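Local coordinates for beta-galactosidase/beta-glucuronidase (Faecalibacterium prausnitzii L2-6, PDB 6MVF), which binds flavin mononucleotide and acts as a glycosyl hydrolase family 2 beta-glucuronidase, hydrolysing beta-glucuronides, at residues A[487-500]-A[505-517]. Residues are numbered along the deposited sequence; the frame is centred on the assembly and turned at random.
Sequences YGCEGIINWHSNTP and YSEEYQALYHEYM
In the TIM-barrel domain of this family 2 glycosidase, the loop that leaves barrel strand 482-487 at Tyr487 runs along helix 507-522, touching it from Tyr513 and Met517 back to its first turn. Cys489 lays CB over one face of the Tyr513 ring, 3.9 Å from the ring centroid. With SG anti to the backbone N (chi1 172°), the sulfur swings on to the edge of the Tyr509 ring, 3.6 Å from CD2. Tyr513 OH receives a weak, bent bond from Gly488 N (2.7 Å) and lies near the plane of the Tyr487 ring, at its edge. Met517, bent at chi2 and chi3, brings CE over a face of that same ring. A leucine in place of Tyr513 would probably leave Gly488 N without this acceptor and take away the flat surface under Cys489 CB. Gln510 NE2 reaches Cys489 O at 3.0 Å, tilted 24° from the carbonyl plane, while a water links Cys489 N to His514 NE2.

In this beta/alpha barrel the strand-to-helix connection passes through a type I turn from Ile492 to Trp495 and reaches the helix N-terminus, where Glu507 N gives Trp495 O a weak bond. Ser506 is the N-cap, its OG accepting from Tyr509 N. Beside it, His496 ND1 donates to the syn lone pair of Glu508 OE2 at 2.9 Å, with ring and carboxylate planes 64° apart. Glu508 gets there by bending at chi2, and OE1 takes a second, weak bond from ND1. Glu507 OE2 lies at the His496 ring edge, 3.2 Å from CE1, while OE1 forms a salt bridge with Arg587. Farther along the loop, Pro500 CG packs on Leu512 CD1 at 3.5 Å.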
loop_
_atom_site.group_PDB
_atom_site.type_symbol
_atom_site.label_atom_id
_atom_site.label_comp_id
_atom_site.label_asym_id
_atom_site.label_seq_id
_atom_site.Cartn_x
_atom_site.Cartn_y
_atom_site.Cartn_z
ATOM N N TYR A 487 5.244 -32.077 -25.993
ATOM C CA TYR A 487 4.243 -32.496 -26.954
ATOM C C TYR A 487 3.328 -31.296 -27.144
ATOM O O TYR A 487 3.218 -30.448 -26.256
ATOM C CB TYR A 487 3.464 -33.724 -26.474
ATOM C CG TYR A 487 2.536 -33.478 -25.307
ATOM C CD1 TYR A 487 3.002 -33.521 -23.987
ATOM C CD2 TYR A 487 1.193 -33.199 -25.519
ATOM C CE1 TYR A 487 2.136 -33.295 -22.914
ATOM C CE2 TYR A 487 0.326 -32.976 -24.465
ATOM C CZ TYR A 487 0.795 -33.028 -23.169
ATOM O OH TYR A 487 -0.095 -32.820 -22.141
ATOM N N GLY A 488 2.694 -31.201 -28.299
ATOM C CA GLY A 488 1.841 -30.059 -28.533
ATOM C C GLY A 488 1.527 -29.897 -30.006
ATOM O O GLY A 488 1.846 -30.742 -30.828
ATOM N N CYS A 489 0.919 -28.764 -30.314
ATOM C CA CYS A 489 0.284 -28.593 -31.605
ATOM C C CYS A 489 -0.036 -27.117 -31.750
ATOM O O CYS A 489 -0.336 -26.453 -30.756
ATOM C CB CYS A 489 -0.967 -29.465 -31.654
ATOM S SG CYS A 489 -1.994 -29.266 -33.027
ATOM N N GLU A 490 0.093 -26.591 -32.958
ATOM C CA GLU A 490 -0.171 -25.176 -33.148
ATOM C C GLU A 490 -1.661 -24.921 -33.138
ATOM O O GLU A 490 -2.460 -25.765 -33.542
ATOM C CB GLU A 490 0.422 -24.666 -34.456
ATOM C CG GLU A 490 1.928 -24.885 -34.546
ATOM C CD GLU A 490 2.704 -23.650 -34.185
ATOM O OE1 GLU A 490 2.049 -22.576 -34.152
ATOM O OE2 GLU A 490 3.942 -23.763 -33.944
ATOM N N GLY A 491 -2.023 -23.749 -32.635
ATOM C CA GLY A 491 -3.373 -23.236 -32.626
ATOM C C GLY A 491 -3.325 -21.731 -32.819
ATOM O O GLY A 491 -2.738 -20.996 -32.014
ATOM N N ILE A 492 -3.914 -21.265 -33.912
ATOM C CA ILE A 492 -3.967 -19.849 -34.239
ATOM C C ILE A 492 -5.444 -19.477 -34.229
ATOM O O ILE A 492 -6.224 -20.023 -35.014
ATOM C CB ILE A 492 -3.270 -19.574 -35.578
ATOM C CG1 ILE A 492 -1.801 -20.011 -35.432
ATOM C CG2 ILE A 492 -3.384 -18.119 -35.971
ATOM C CD1 ILE A 492 -0.902 -19.726 -36.602
ATOM N N ILE A 493 -5.852 -18.611 -33.293
ATOM C CA ILE A 493 -7.263 -18.623 -32.891
ATOM C C ILE A 493 -8.175 -17.813 -33.816
ATOM O O ILE A 493 -9.380 -17.716 -33.565
ATOM C CB ILE A 493 -7.460 -18.171 -31.425
ATOM C CG1 ILE A 493 -6.804 -16.821 -31.130
ATOM C CG2 ILE A 493 -6.949 -19.209 -30.470
ATOM C CD1 ILE A 493 -6.897 -16.413 -29.676
ATOM N N ASN A 494 -7.648 -17.264 -34.904
ATOM C CA ASN A 494 -8.550 -16.760 -35.937
ATOM C C ASN A 494 -8.952 -17.814 -36.980
ATOM O O ASN A 494 -9.939 -17.582 -37.696
ATOM C CB ASN A 494 -7.945 -15.534 -36.635
ATOM C CG ASN A 494 -6.677 -15.855 -37.392
ATOM O OD1 ASN A 494 -5.616 -15.987 -36.796
ATOM N ND2 ASN A 494 -6.780 -15.979 -38.718
ATOM N N TRP A 495 -8.244 -18.965 -37.078
ATOM C CA TRP A 495 -8.639 -20.060 -37.974
ATOM C C TRP A 495 -9.585 -21.022 -37.262
ATOM O O TRP A 495 -9.330 -21.419 -36.119
ATOM C CB TRP A 495 -7.428 -20.847 -38.492
ATOM C CG TRP A 495 -6.296 -20.026 -39.005
ATOM C CD1 TRP A 495 -4.988 -20.127 -38.633
ATOM C CD2 TRP A 495 -6.356 -18.974 -39.984
ATOM N NE1 TRP A 495 -4.227 -19.195 -39.315
ATOM C CE2 TRP A 495 -5.043 -18.478 -40.146
ATOM C CE3 TRP A 495 -7.390 -18.405 -40.735
ATOM C CZ2 TRP A 495 -4.741 -17.447 -41.019
ATOM C CZ3 TRP A 495 -7.091 -17.376 -41.596
ATOM C CH2 TRP A 495 -5.782 -16.905 -41.737
ATOM N N HIS A 496 -10.664 -21.414 -37.948
ATOM C CA HIS A 496 -11.665 -22.324 -37.392
ATOM C C HIS A 496 -12.240 -23.230 -38.471
ATOM O O HIS A 496 -12.649 -22.755 -39.537
ATOM C CB HIS A 496 -12.794 -21.550 -36.715
ATOM C CG HIS A 496 -12.314 -20.699 -35.592
ATOM N ND1 HIS A 496 -11.922 -21.229 -34.383
ATOM C CD2 HIS A 496 -12.094 -19.368 -35.514
ATOM C CE1 HIS A 496 -11.506 -20.255 -33.596
ATOM N NE2 HIS A 496 -11.597 -19.116 -34.260
ATOM N N SER A 497 -12.297 -24.528 -38.171
ATOM C CA SER A 497 -12.701 -25.537 -39.137
ATOM C C SER A 497 -13.803 -26.434 -38.588
ATOM O O SER A 497 -13.740 -26.894 -37.442
ATOM C CB SER A 497 -11.518 -26.400 -39.537
ATOM O OG SER A 497 -11.963 -27.403 -40.428
ATOM N N ASN A 498 -14.811 -26.695 -39.424
ATOM C CA ASN A 498 -15.804 -27.713 -39.100
ATOM C C ASN A 498 -15.263 -29.126 -39.295
ATOM O O ASN A 498 -15.854 -30.084 -38.792
ATOM C CB ASN A 498 -17.058 -27.509 -39.950
ATOM C CG ASN A 498 -17.914 -26.375 -39.451
ATOM O OD1 ASN A 498 -18.107 -26.215 -38.248
ATOM N ND2 ASN A 498 -18.434 -25.579 -40.371
ATOM N N THR A 499 -14.161 -29.279 -40.021
ATOM C CA THR A 499 -13.503 -30.568 -40.202
ATOM C C THR A 499 -12.044 -30.380 -39.839
ATOM O O THR A 499 -11.166 -30.397 -40.711
ATOM C CB THR A 499 -13.659 -31.082 -41.634
ATOM O OG1 THR A 499 -13.110 -30.122 -42.551
ATOM C CG2 THR A 499 -15.133 -31.329 -41.960
ATOM N N PRO A 500 -11.751 -30.173 -38.552
ATOM C CA PRO A 500 -10.384 -29.811 -38.156
ATOM C C PRO A 500 -9.402 -30.909 -38.525
ATOM O O PRO A 500 -9.634 -32.087 -38.254
ATOM C CB PRO A 500 -10.484 -29.624 -36.635
ATOM C CG PRO A 500 -11.697 -30.380 -36.234
ATOM C CD PRO A 500 -12.646 -30.348 -37.395
ATOM N N TYR A 505 -4.132 -25.307 -38.785
ATOM C CA TYR A 505 -3.748 -24.333 -37.762
ATOM C C TYR A 505 -4.921 -23.873 -36.893
ATOM O O TYR A 505 -4.812 -22.859 -36.175
ATOM C CB TYR A 505 -3.052 -23.116 -38.392
ATOM C CG TYR A 505 -1.655 -23.437 -38.814
ATOM C CD1 TYR A 505 -1.409 -24.104 -40.019
ATOM C CD2 TYR A 505 -0.573 -23.125 -37.990
ATOM C CE1 TYR A 505 -0.121 -24.434 -40.403
ATOM C CE2 TYR A 505 0.721 -23.456 -38.356
ATOM C CZ TYR A 505 0.944 -24.107 -39.570
ATOM O OH TYR A 505 2.228 -24.426 -39.942
ATOM N N SER A 506 -6.035 -24.600 -36.935
ATOM C CA SER A 506 -7.261 -24.146 -36.294
ATOM C C SER A 506 -7.235 -24.445 -34.807
ATOM O O SER A 506 -6.665 -25.449 -34.364
ATOM C CB SER A 506 -8.492 -24.819 -36.900
ATOM O OG SER A 506 -8.598 -26.154 -36.429
ATOM N N GLU A 507 -7.886 -23.558 -34.047
ATOM C CA GLU A 507 -8.056 -23.745 -32.611
ATOM C C GLU A 507 -8.722 -25.081 -32.312
ATOM O O GLU A 507 -8.430 -25.716 -31.298
ATOM C CB GLU A 507 -8.883 -22.582 -32.036
ATOM C CG GLU A 507 -8.945 -22.536 -30.523
ATOM C CD GLU A 507 -9.684 -21.316 -29.933
ATOM O OE1 GLU A 507 -9.614 -21.176 -28.689
ATOM O OE2 GLU A 507 -10.323 -20.515 -30.678
ATOM N N GLU A 508 -9.617 -25.526 -33.191
ATOM C CA GLU A 508 -10.311 -26.781 -32.965
ATOM C C GLU A 508 -9.353 -27.962 -33.050
ATOM O O GLU A 508 -9.484 -28.926 -32.293
ATOM C CB GLU A 508 -11.454 -26.937 -33.978
ATOM C CG GLU A 508 -12.679 -26.044 -33.736
ATOM C CD GLU A 508 -12.423 -24.550 -34.022
ATOM O OE1 GLU A 508 -11.581 -24.257 -34.902
ATOM O OE2 GLU A 508 -13.054 -23.670 -33.362
ATOM N N TYR A 509 -8.379 -27.916 -33.957
ATOM C CA TYR A 509 -7.527 -29.090 -34.109
ATOM C C TYR A 509 -6.558 -29.205 -32.948
ATOM O O TYR A 509 -6.247 -30.312 -32.499
ATOM C CB TYR A 509 -6.764 -29.067 -35.441
ATOM C CG TYR A 509 -5.921 -30.311 -35.616
ATOM C CD1 TYR A 509 -6.490 -31.511 -36.046
ATOM C CD2 TYR A 509 -4.571 -30.305 -35.295
ATOM C CE1 TYR A 509 -5.721 -32.663 -36.166
ATOM C CE2 TYR A 509 -3.798 -31.444 -35.404
ATOM C CZ TYR A 509 -4.371 -32.621 -35.843
ATOM O OH TYR A 509 -3.580 -33.743 -35.963
ATOM N N GLN A 510 -6.077 -28.071 -32.455
ATOM C CA GLN A 510 -5.217 -28.104 -31.288
ATOM C C GLN A 510 -5.960 -28.627 -30.071
ATOM O O GLN A 510 -5.365 -29.318 -29.237
ATOM C CB GLN A 510 -4.654 -26.721 -31.032
ATOM C CG GLN A 510 -3.536 -26.677 -30.014
ATOM C CD GLN A 510 -3.418 -25.284 -29.362
ATOM O OE1 GLN A 510 -4.423 -24.612 -29.145
ATOM N NE2 GLN A 510 -2.189 -24.848 -29.073
ATOM N N ALA A 511 -7.263 -28.347 -29.969
ATOM C CA ALA A 511 -8.053 -28.868 -28.852
ATOM C C ALA A 511 -8.242 -30.377 -28.958
ATOM O O ALA A 511 -8.198 -31.076 -27.941
ATOM C CB ALA A 511 -9.411 -28.162 -28.766
ATOM N N LEU A 512 -8.443 -30.896 -30.179
ATOM C CA LEU A 512 -8.545 -32.341 -30.383
ATOM C C LEU A 512 -7.246 -33.043 -30.016
ATOM O O LEU A 512 -7.263 -34.116 -29.410
ATOM C CB LEU A 512 -8.909 -32.656 -31.840
ATOM C CG LEU A 512 -10.330 -32.389 -32.327
ATOM C CD1 LEU A 512 -10.411 -32.588 -33.838
ATOM C CD2 LEU A 512 -11.336 -33.282 -31.617
ATOM N N TYR A 513 -6.114 -32.467 -30.412
ATOM C CA TYR A 513 -4.819 -33.028 -30.057
ATOM C C TYR A 513 -4.673 -33.154 -28.537
ATOM O O TYR A 513 -4.276 -34.211 -28.022
ATOM C CB TYR A 513 -3.712 -32.149 -30.659
ATOM C CG TYR A 513 -2.318 -32.520 -30.225
ATOM C CD1 TYR A 513 -1.795 -32.032 -29.038
ATOM C CD2 TYR A 513 -1.528 -33.375 -30.998
ATOM C CE1 TYR A 513 -0.526 -32.384 -28.625
ATOM C CE2 TYR A 513 -0.252 -33.731 -30.602
ATOM C CZ TYR A 513 0.243 -33.230 -29.411
ATOM O OH TYR A 513 1.504 -33.553 -28.997
ATOM N N HIS A 514 -5.016 -32.087 -27.798
ATOM C CA HIS A 514 -4.832 -32.101 -26.350
ATOM C C HIS A 514 -5.947 -32.835 -25.620
ATOM O O HIS A 514 -5.715 -33.353 -24.523
ATOM C CB HIS A 514 -4.691 -30.679 -25.829
ATOM C CG HIS A 514 -3.359 -30.072 -26.122
ATOM N ND1 HIS A 514 -2.180 -30.598 -25.637
ATOM C CD2 HIS A 514 -3.013 -28.995 -26.864
ATOM C CE1 HIS A 514 -1.167 -29.858 -26.049
ATOM N NE2 HIS A 514 -1.645 -28.879 -26.798
ATOM N N GLU A 515 -7.147 -32.910 -26.199
ATOM C CA GLU A 515 -8.155 -33.832 -25.676
ATOM C C GLU A 515 -7.594 -35.247 -25.575
ATOM O O GLU A 515 -7.753 -35.922 -24.548
ATOM C CB GLU A 515 -9.410 -33.811 -26.553
ATOM C CG GLU A 515 -10.315 -32.601 -26.307
ATOM C CD GLU A 515 -11.412 -32.431 -27.366
ATOM O OE1 GLU A 515 -11.800 -33.415 -28.043
ATOM O OE2 GLU A 515 -11.890 -31.291 -27.520
ATOM N N TYR A 516 -6.910 -35.708 -26.630
ATOM C CA TYR A 516 -6.356 -37.058 -26.607
ATOM C C TYR A 516 -5.217 -37.168 -25.595
ATOM O O TYR A 516 -5.164 -38.125 -24.819
ATOM C CB TYR A 516 -5.896 -37.469 -28.012
ATOM C CG TYR A 516 -5.209 -38.826 -28.093
ATOM C CD1 TYR A 516 -3.881 -38.981 -27.694
ATOM C CD2 TYR A 516 -5.880 -39.950 -28.581
ATOM C CE1 TYR A 516 -3.239 -40.209 -27.761
ATOM C CE2 TYR A 516 -5.243 -41.189 -28.674
ATOM C CZ TYR A 516 -3.918 -41.307 -28.251
ATOM O OH TYR A 516 -3.256 -42.512 -28.309
ATOM N N MET A 517 -4.296 -36.200 -25.587
ATOM C CA MET A 517 -3.104 -36.321 -24.748
ATOM C C MET A 517 -3.445 -36.231 -23.266
ATOM O O MET A 517 -2.857 -36.948 -22.448
ATOM C CB MET A 517 -2.084 -35.248 -25.116
ATOM C CG MET A 517 -1.610 -35.341 -26.548
ATOM S SD MET A 517 -0.796 -36.922 -26.898
ATOM C CE MET A 517 0.778 -36.696 -26.062
HETATM O O HOH W 1 0.381 -27.248 -27.956
HETATM O O HOH W 2 -4.218 -26.519 -35.169
#